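Local coordinates for a novel designed pore protein (Synthetic construct, PDB 6TMS) that probably forms a pore, as a designed helical hairpin in an assembly of six protein chains, at residues K9-L12 and E13-E16. Numbering follows the deposited sequence.
Sequences KKLL and EEAE
Glu13 N donates to Lys9 O at 2.7 Å, one of four successive i to i+4 alpha-helical bonds within helix 2-32, the first arm of a helical hairpin; Glu14, Ala15 and Glu16 repeat it onto Lys10, Leu11 and Leu12, the last of the four being Glu16 N to Leu12 O at 3.0 Å. The same spacing pairs the side chains. Lys9 NZ and Glu13 OE1 form a long salt bridge of 3.8 Å, with a water weakly bonded to both atoms; Glu13 reaches back because CG stands anti to its carbonyl carbon (chi1 -82°) and the chain runs on extended. On the next pair, the bent Lys10 chain crosses Glu14 at an angle and brings NZ to 3.8 Å from Glu14 CB and 4.3 Å from Glu14 OE1, beyond a salt bridge; the carboxylate's partner is Lys18, through OE2. Replacing Glu14 by an alanine would probably leave Lys18 without this carboxylate mate and Lys10 with less to lie against. Leu12 packs on Ala62 and Leu66 of helix 39-68, while Leu11 meets an apolar side chain of another chain in the assembly. One turn on from Leu11, the Ala15 methyl CB sits 3.3 Å from Leu11 O and 3.4 Å from Leu12 O.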
ATOM      1  N   LYS F   9      -8.528  -8.493  19.160  1.00 48.91           N
ATOM      2  CA  LYS F   9      -9.896  -8.165  18.776  1.00 46.53           C
ATOM      3  C   LYS F   9     -10.208  -6.716  19.113  1.00 44.78           C
ATOM      4  O   LYS F   9     -10.918  -6.034  18.378  1.00 42.48           O
ATOM      5  CB  LYS F   9     -10.861  -9.110  19.494  1.00 47.41           C
ATOM      6  CG  LYS F   9     -12.166  -9.434  18.757  1.00 43.74           C
ATOM      7  CD  LYS F   9     -12.715 -10.814  19.211  1.00 40.53           C
ATOM      8  CE  LYS F   9     -14.248 -10.952  19.184  1.00 39.45           C
ATOM      9  NZ  LYS F   9     -14.830 -10.807  17.843  1.00 37.40           N
ATOM     10  N   LYS F  10      -9.687  -6.248  20.241  1.00 47.10           N
ATOM     11  CA  LYS F  10      -9.838  -4.870  20.684  1.00 45.90           C
ATOM     12  C   LYS F  10      -9.316  -3.926  19.625  1.00 46.03           C
ATOM     13  O   LYS F  10      -9.988  -2.972  19.204  1.00 44.46           O
ATOM     14  CB  LYS F  10      -9.037  -4.731  21.997  1.00 45.67           C
ATOM     15  CG  LYS F  10      -9.270  -3.497  22.892  1.00 43.77           C
ATOM     16  CD  LYS F  10      -8.141  -2.480  22.814  1.00 43.50           C
ATOM     17  CE  LYS F  10      -8.703  -1.081  22.668  1.00 40.21           C
ATOM     18  NZ  LYS F  10      -8.223  -0.496  21.388  1.00 38.06           N
ATOM     19  N   LEU F  11      -8.112  -4.222  19.165  1.00 39.04           N
ATOM     20  CA  LEU F  11      -7.468  -3.428  18.144  1.00 38.23           C
ATOM     21  C   LEU F  11      -8.241  -3.482  16.849  1.00 40.49           C
ATOM     22  O   LEU F  11      -8.474  -2.460  16.195  1.00 39.67           O
ATOM     23  CB  LEU F  11      -6.069  -3.984  17.952  1.00 38.27           C
ATOM     24  CG  LEU F  11      -5.170  -3.689  19.144  1.00 39.57           C
ATOM     25  CD1 LEU F  11      -3.845  -4.449  19.048  1.00 39.80           C
ATOM     26  CD2 LEU F  11      -4.967  -2.180  19.250  1.00 38.23           C
ATOM     27  N   LEU F  12      -8.698  -4.674  16.512  1.00 43.35           N
ATOM     28  CA  LEU F  12      -9.376  -4.927  15.255  1.00 42.89           C
ATOM     29  C   LEU F  12     -10.745  -4.249  15.223  1.00 39.10           C
ATOM     30  O   LEU F  12     -11.160  -3.702  14.192  1.00 39.37           O
ATOM     31  CB  LEU F  12      -9.454  -6.452  15.083  1.00 40.74           C
ATOM     32  CG  LEU F  12      -9.141  -7.184  13.749  1.00 38.76           C
ATOM     33  CD1 LEU F  12      -8.106  -6.482  12.840  1.00 39.84           C
ATOM     34  CD2 LEU F  12      -8.678  -8.645  13.985  1.00 39.18           C
ATOM     35  N   GLU F  13     -11.443  -4.249  16.354  1.00 42.06           N
ATOM     36  CA  GLU F  13     -12.744  -3.599  16.479  1.00 41.10           C
ATOM     37  C   GLU F  13     -12.623  -2.073  16.534  1.00 41.89           C
ATOM     38  O   GLU F  13     -13.491  -1.348  16.019  1.00 42.24           O
ATOM     39  CB  GLU F  13     -13.454  -4.146  17.737  1.00 40.53           C
ATOM     40  CG  GLU F  13     -14.191  -5.508  17.573  1.00 40.93           C
ATOM     41  CD  GLU F  13     -14.762  -6.131  18.881  1.00 42.01           C
ATOM     42  OE1 GLU F  13     -14.321  -7.253  19.192  1.00 42.35           O
ATOM     43  OE2 GLU F  13     -15.566  -5.531  19.631  1.00 41.04           O
ATOM     44  N   GLU F  14     -11.552  -1.568  17.136  1.00 40.93           N
ATOM     45  CA  GLU F  14     -11.308  -0.132  17.178  1.00 41.55           C
ATOM     46  C   GLU F  14     -10.949   0.398  15.803  1.00 40.48           C
ATOM     47  O   GLU F  14     -11.358   1.507  15.395  1.00 44.48           O
ATOM     48  CB  GLU F  14     -10.180   0.068  18.192  1.00 38.68           C
ATOM     49  CG  GLU F  14      -9.325   1.321  18.116  1.00 36.44           C
ATOM     50  CD  GLU F  14      -8.028   1.165  17.308  1.00 37.42           C
ATOM     51  OE1 GLU F  14      -7.442   0.057  17.235  1.00 36.56           O
ATOM     52  OE2 GLU F  14      -7.566   2.199  16.782  1.00 36.43           O
ATOM     53  N   ALA F  15     -10.270  -0.453  15.050  1.00 39.85           N
ATOM     54  CA  ALA F  15      -9.909  -0.149  13.681  1.00 36.10           C
ATOM     55  C   ALA F  15     -11.141  -0.080  12.801  1.00 37.07           C
ATOM     56  O   ALA F  15     -11.316   0.869  12.024  1.00 40.99           O
ATOM     57  CB  ALA F  15      -8.966  -1.239  13.189  1.00 35.32           C
ATOM     58  N   GLU F  16     -12.031  -1.065  12.950  1.00 37.74           N
ATOM     59  CA  GLU F  16     -13.291  -1.033  12.223  1.00 40.00           C
ATOM     60  C   GLU F  16     -14.018   0.262  12.504  1.00 38.97           C
ATOM     61  O   GLU F  16     -14.537   0.929  11.582  1.00 46.76           O
ATOM     62  CB  GLU F  16     -14.147  -2.236  12.624  1.00 38.59           C
ATOM     63  CG  GLU F  16     -13.896  -3.508  11.837  1.00 37.48           C
ATOM     64  CD  GLU F  16     -14.803  -4.656  12.272  1.00 41.94           C
ATOM     65  OE1 GLU F  16     -14.687  -5.043  13.455  1.00 35.82           O
ATOM     66  OE2 GLU F  16     -15.607  -5.180  11.457  1.00 42.55           O
TER
HETATM   67  O   HOH W   1     -14.016  -8.174  16.013  1.00 49.10           O